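Local coordinates for Sel1 repeat family protein (Pseudomonas aeruginosa, PDB 6LCH) that probably serves as an immunity protein that neutralises the type VI secretion effector PldB, using an all-helical Sel1-repeat scaffold to bind its partner, at residues A[135-140]-A[158-163]; A[95-100]-A[128-133]. One frame throughout, in Å; residues are numbered along the deposited sequence.

Contact 1 (A[135-140]-A[158-163]); sequences ALTELG and HCAASQ
Leu136 and Ala160 meet at the nearest point of segments 135-140 and 158-163, their CB atoms 4.1 Å apart. Alanine suits this place because a lone methyl lets the backbones approach, with the segment axes 8.5 Å apart. The CB of Leu136 points at the other helix. With CG anti to its own carbonyl carbon (chi1 -67°), the branch carries CD1 past Ala160 to Cys159, and CD1 lies 3.7 Å from Cys159 SG. That sulfur forms a disulfide with Cys10, so the leucine methyl packs against a covalent tie to the N-terminal region. The two segments run roughly antiparallel, at 148°, as the helix pair of a Sel1 repeat does, a motif related to the TPR. The same methyl of Ala160 also meets Thr137: OG1 comes to 3.4 Å from Ala160 CB. This hydroxyl is beside its backbone N and hydrogen-bonds to Pro133 O one turn back, which lets a threonine sit in a buried place; both Thr137 and Ala160 also touch Ala168 of helix 166-178. At the end of helix 150-162, Gln163 and Ser162 both donate to Cys159 O, from opposite faces of its carbonyl plane. The serine bond is the shorter, Ser162 OG to Cys159 O 2.9 Å. Gln163 NE2 lies above the carbonyl plane, although the oxygen is nearly in the amide's own plane. Further bonds from Gln163 NE2 to Gly131 O and from Glu13 N to Gln163 OE1 fix the amide's rotation, and NE2 passes 4.0 Å from Leu136 CD1.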
loop_
_atom_site.group_PDB
_atom_site.type_symbol
_atom_site.label_atom_id
_atom_site.label_comp_id
_atom_site.label_asym_id
_atom_site.label_seq_id
_atom_site.Cartn_x
_atom_site.Cartn_y
_atom_site.Cartn_z
ATOM N N ALA A 135 -5.318 5.710 2.947
ATOM C CA ALA A 135 -5.860 7.063 2.969
ATOM C C ALA A 135 -4.830 8.068 3.468
ATOM O O ALA A 135 -4.732 9.179 2.934
ATOM C CB ALA A 135 -7.122 7.108 3.827
ATOM N N LEU A 136 -4.054 7.700 4.491
ATOM C CA LEU A 136 -3.035 8.614 4.999
ATOM C C LEU A 136 -1.929 8.834 3.976
ATOM O O LEU A 136 -1.350 9.924 3.911
ATOM C CB LEU A 136 -2.440 8.076 6.300
ATOM C CG LEU A 136 -3.306 8.001 7.559
ATOM C CD1 LEU A 136 -2.703 6.991 8.506
ATOM C CD2 LEU A 136 -3.411 9.357 8.229
ATOM N N THR A 137 -1.626 7.810 3.177
ATOM C CA THR A 137 -0.593 7.934 2.151
ATOM C C THR A 137 -1.042 8.842 1.012
ATOM O O THR A 137 -0.250 9.650 0.509
ATOM C CB THR A 137 -0.230 6.546 1.624
ATOM O OG1 THR A 137 0.234 5.735 2.708
ATOM C CG2 THR A 137 0.855 6.632 0.561
ATOM N N GLU A 138 -2.302 8.718 0.582
ATOM C CA GLU A 138 -2.807 9.587 -0.477
ATOM C C GLU A 138 -2.844 11.039 -0.021
ATOM O O GLU A 138 -2.466 11.943 -0.776
ATOM C CB GLU A 138 -4.199 9.138 -0.918
ATOM C CG GLU A 138 -4.902 10.124 -1.849
ATOM C CD GLU A 138 -4.276 10.171 -3.232
ATOM O OE1 GLU A 138 -3.676 9.156 -3.646
ATOM O OE2 GLU A 138 -4.382 11.223 -3.903
ATOM N N LEU A 139 -3.308 11.282 1.208
ATOM C CA LEU A 139 -3.288 12.638 1.745
ATOM C C LEU A 139 -1.864 13.167 1.822
ATOM O O LEU A 139 -1.607 14.338 1.510
ATOM C CB LEU A 139 -3.954 12.668 3.123
ATOM C CG LEU A 139 -5.475 12.502 3.152
ATOM C CD1 LEU A 139 -5.949 12.212 4.568
ATOM C CD2 LEU A 139 -6.182 13.727 2.599
ATOM N N GLY A 140 -0.925 12.315 2.234
ATOM C CA GLY A 140 0.473 12.700 2.216
ATOM C C GLY A 140 0.937 13.149 0.846
ATOM O O GLY A 140 1.668 14.130 0.719
ATOM N N HIS A 158 4.113 9.190 7.655
ATOM C CA HIS A 158 4.816 8.481 8.719
ATOM C C HIS A 158 3.861 7.620 9.537
ATOM O O HIS A 158 4.225 6.519 9.965
ATOM C CB HIS A 158 5.571 9.466 9.610
ATOM C CG HIS A 158 6.988 9.697 9.183
ATOM N ND1 HIS A 158 7.999 8.800 9.450
ATOM C CD2 HIS A 158 7.559 10.712 8.493
ATOM C CE1 HIS A 158 9.135 9.259 8.955
ATOM N NE2 HIS A 158 8.895 10.417 8.368
ATOM N N CYS A 159 2.633 8.098 9.758
ATOM C CA CYS A 159 1.635 7.285 10.445
ATOM C C CYS A 159 1.345 6.008 9.669
ATOM O O CYS A 159 1.173 4.935 10.261
ATOM C CB CYS A 159 0.354 8.096 10.645
ATOM S SG CYS A 159 -0.892 7.296 11.680
ATOM N N ALA A 160 1.309 6.104 8.338
ATOM C CA ALA A 160 0.988 4.946 7.514
ATOM C C ALA A 160 2.112 3.916 7.525
ATOM O O ALA A 160 1.849 2.711 7.609
ATOM C CB ALA A 160 0.677 5.396 6.088
ATOM N N ALA A 161 3.370 4.358 7.436
ATOM C CA ALA A 161 4.460 3.386 7.384
ATOM C C ALA A 161 4.694 2.717 8.730
ATOM O O ALA A 161 5.126 1.561 8.771
ATOM C CB ALA A 161 5.751 4.039 6.909
ATOM N N SER A 162 4.432 3.420 9.835
ATOM C CA SER A 162 4.584 2.801 11.147
ATOM C C SER A 162 3.654 1.607 11.321
ATOM O O SER A 162 3.915 0.749 12.172
ATOM C CB SER A 162 4.343 3.829 12.260
ATOM O OG SER A 162 2.980 4.213 12.352
ATOM N N GLN A 163 2.586 1.527 10.530
ATOM C CA GLN A 163 1.698 0.373 10.521
ATOM C C GLN A 163 2.152 -0.704 9.541
ATOM O O GLN A 163 1.410 -1.664 9.303
ATOM C CB GLN A 163 0.267 0.816 10.203
ATOM C CG GLN A 163 -0.216 1.958 11.088
ATOM C CD GLN A 163 -1.640 2.391 10.788
ATOM O OE1 GLN A 163 -2.570 1.584 10.829
ATOM N NE2 GLN A 163 -1.819 3.675 10.501
#

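Contact 2 (A[95-100]-A[128-133]); sequences DVPQGF and ASLGNP
Leu130, just beyond helix 123-129, meets Pro97 and Phe100 across the contact. Its CB packs on the proline ring with Leu130 CB to Pro97 CG at 3.5 Å, the two side chains crossing at about a right angle. A proline fits here, near the start of a helix, where its missing N-H costs little and its compact ring is apolar. Further out, Leu130 CD1 reaches Phe100 CE2 at 3.7 Å and passes Asp95 OD1 at 4.2 Å. The leucine's CG is anti to its carbonyl carbon (chi1 -60°), which carries the branch out to the Phe100 ring. Gly131 follows with positive phi, readily adopted by glycine, as the C-prime residue of a Schellman motif; Asp95 has the same role at the end of the preceding helix 81-93. The chain then turns to Asn132, the N-cap of helix 133-146, whose OD1 accepts from Ala135 N. Asparagine is apt because its amide can also donate: Asn132 ND2 bonds to Gln98 OE1 at 2.8 Å, nearly straight at 167°. ND2 stands above the plane of the glutamine carbonyl, and the two amides are turned 60° apart. Gln98 bends at chi2 to bring OE1 there, while its NE2 donates to Asp102 OD2. A second bond, to Glu13 OE2, holds Asn132 ND2, so both ends of this buried amide are satisfied. Asn132 CB also packs on Pro97 CB, 3.9 Å away. The joint thus sets the turn between helices 123-129 and 133-146 against the beginning of helix 97-107, while Trp59 and His63 of helix 59-70 touch Gln98.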
loop_
_atom_site.group_PDB
_atom_site.type_symbol
_atom_site.label_atom_id
_atom_site.label_comp_id
_atom_site.label_asym_id
_atom_site.label_seq_id
_atom_site.Cartn_x
_atom_site.Cartn_y
_atom_site.Cartn_z
ATOM N N ASP A 95 -17.949 0.095 9.809
ATOM C CA ASP A 95 -16.959 1.112 10.170
ATOM C C ASP A 95 -15.534 0.661 9.852
ATOM O O ASP A 95 -14.586 0.987 10.573
ATOM C CB ASP A 95 -17.085 1.516 11.641
ATOM C CG ASP A 95 -16.757 2.978 11.866
ATOM O OD1 ASP A 95 -16.160 3.308 12.911
ATOM O OD2 ASP A 95 -17.085 3.794 10.982
ATOM N N VAL A 96 -15.375 -0.081 8.761
ATOM C CA VAL A 96 -14.057 -0.545 8.335
ATOM C C VAL A 96 -13.327 0.626 7.681
ATOM O O VAL A 96 -13.845 1.214 6.722
ATOM C CB VAL A 96 -14.162 -1.746 7.382
ATOM C CG1 VAL A 96 -12.787 -2.113 6.860
ATOM C CG2 VAL A 96 -14.789 -2.935 8.092
ATOM N N PRO A 97 -12.146 1.008 8.172
ATOM C CA PRO A 97 -11.480 2.203 7.622
ATOM C C PRO A 97 -11.182 2.101 6.136
ATOM O O PRO A 97 -11.306 3.101 5.418
ATOM C CB PRO A 97 -10.199 2.304 8.460
ATOM C CG PRO A 97 -10.501 1.549 9.721
ATOM C CD PRO A 97 -11.421 0.440 9.320
ATOM N N GLN A 98 -10.804 0.916 5.649
ATOM C CA GLN A 98 -10.578 0.749 4.216
ATOM C C GLN A 98 -11.857 0.978 3.415
ATOM O O GLN A 98 -11.794 1.380 2.249
ATOM C CB GLN A 98 -10.009 -0.647 3.933
ATOM C CG GLN A 98 -9.532 -0.858 2.492
ATOM C CD GLN A 98 -8.284 -0.059 2.160
ATOM O OE1 GLN A 98 -7.394 0.111 2.999
ATOM N NE2 GLN A 98 -8.211 0.435 0.927
ATOM N N GLY A 99 -13.022 0.742 4.023
ATOM C CA GLY A 99 -14.274 0.960 3.313
ATOM C C GLY A 99 -14.487 2.408 2.913
ATOM O O GLY A 99 -15.032 2.693 1.845
ATOM N N PHE A 100 -14.050 3.343 3.760
ATOM C CA PHE A 100 -14.163 4.760 3.425
ATOM C C PHE A 100 -13.214 5.137 2.294
ATOM O O PHE A 100 -13.593 5.863 1.365
ATOM C CB PHE A 100 -13.884 5.610 4.664
ATOM C CG PHE A 100 -14.878 5.407 5.772
ATOM C CD1 PHE A 100 -16.102 6.051 5.748
ATOM C CD2 PHE A 100 -14.588 4.568 6.836
ATOM C CE1 PHE A 100 -17.024 5.867 6.770
ATOM C CE2 PHE A 100 -15.506 4.383 7.864
ATOM C CZ PHE A 100 -16.723 5.036 7.827
ATOM N N ALA A 128 -8.544 8.162 6.930
ATOM C CA ALA A 128 -7.342 8.573 7.645
ATOM C C ALA A 128 -7.634 8.796 9.122
ATOM O O ALA A 128 -6.771 8.544 9.975
ATOM C CB ALA A 128 -6.760 9.843 7.022
ATOM N N SER A 129 -8.848 9.267 9.451
ATOM C CA SER A 129 -9.203 9.456 10.852
ATOM C C SER A 129 -9.224 8.148 11.628
ATOM O O SER A 129 -9.089 8.163 12.857
ATOM C CB SER A 129 -10.566 10.141 10.998
ATOM O OG SER A 129 -11.637 9.260 10.720
ATOM N N LEU A 130 -9.405 7.025 10.942
ATOM C CA LEU A 130 -9.355 5.714 11.564
ATOM C C LEU A 130 -8.007 5.040 11.358
ATOM O O LEU A 130 -7.870 3.849 11.646
ATOM C CB LEU A 130 -10.489 4.845 11.019
ATOM C CG LEU A 130 -11.867 5.453 11.308
ATOM C CD1 LEU A 130 -12.981 4.757 10.533
ATOM C CD2 LEU A 130 -12.141 5.415 12.802
ATOM N N GLY A 131 -7.016 5.774 10.855
ATOM C CA GLY A 131 -5.685 5.233 10.690
ATOM C C GLY A 131 -5.481 4.390 9.454
ATOM O O GLY A 131 -4.543 3.592 9.418
ATOM N N ASN A 132 -6.319 4.545 8.442
ATOM C CA ASN A 132 -6.193 3.755 7.222
ATOM C C ASN A 132 -4.899 4.099 6.496
ATOM O O ASN A 132 -4.708 5.260 6.112
ATOM C CB ASN A 132 -7.394 4.001 6.320
ATOM C CG ASN A 132 -7.297 3.251 5.014
ATOM O OD1 ASN A 132 -7.078 3.850 3.962
ATOM N ND2 ASN A 132 -7.453 1.934 5.074
ATOM N N PRO A 133 -3.990 3.147 6.299
ATOM C CA PRO A 133 -2.687 3.468 5.686
ATOM C C PRO A 133 -2.812 3.971 4.255
ATOM O O PRO A 133 -2.102 4.917 3.883
ATOM C CB PRO A 133 -1.925 2.134 5.760
ATOM C CG PRO A 133 -2.537 1.428 6.934
ATOM C CD PRO A 133 -3.997 1.802 6.902
#

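From the N terminus, the chain first reaches contact 2, where residues 95-100 lead into helix 97-107; after 27 residues, which include most of that helix, helix 111-114 and most of helix 123-129, the turn at 128-133 closes the loop. Helix 133-146 starts at once, and contact 1 closes a shorter, 17-residue loop when helix 150-162 folds back on it. The loops stand in series, neither nested nor crossed, their contact centres about 11 Å apart. They touch directly: Leu139 and Ala135 pack on Ala128, and Ala160 CB on Pro133 O. The N-terminal segment reaches both contacts through Glu13. Contact 2 ties helix 97-107 to the 123-129/133-146 turn, contact 1 helix 133-146 to 150-162.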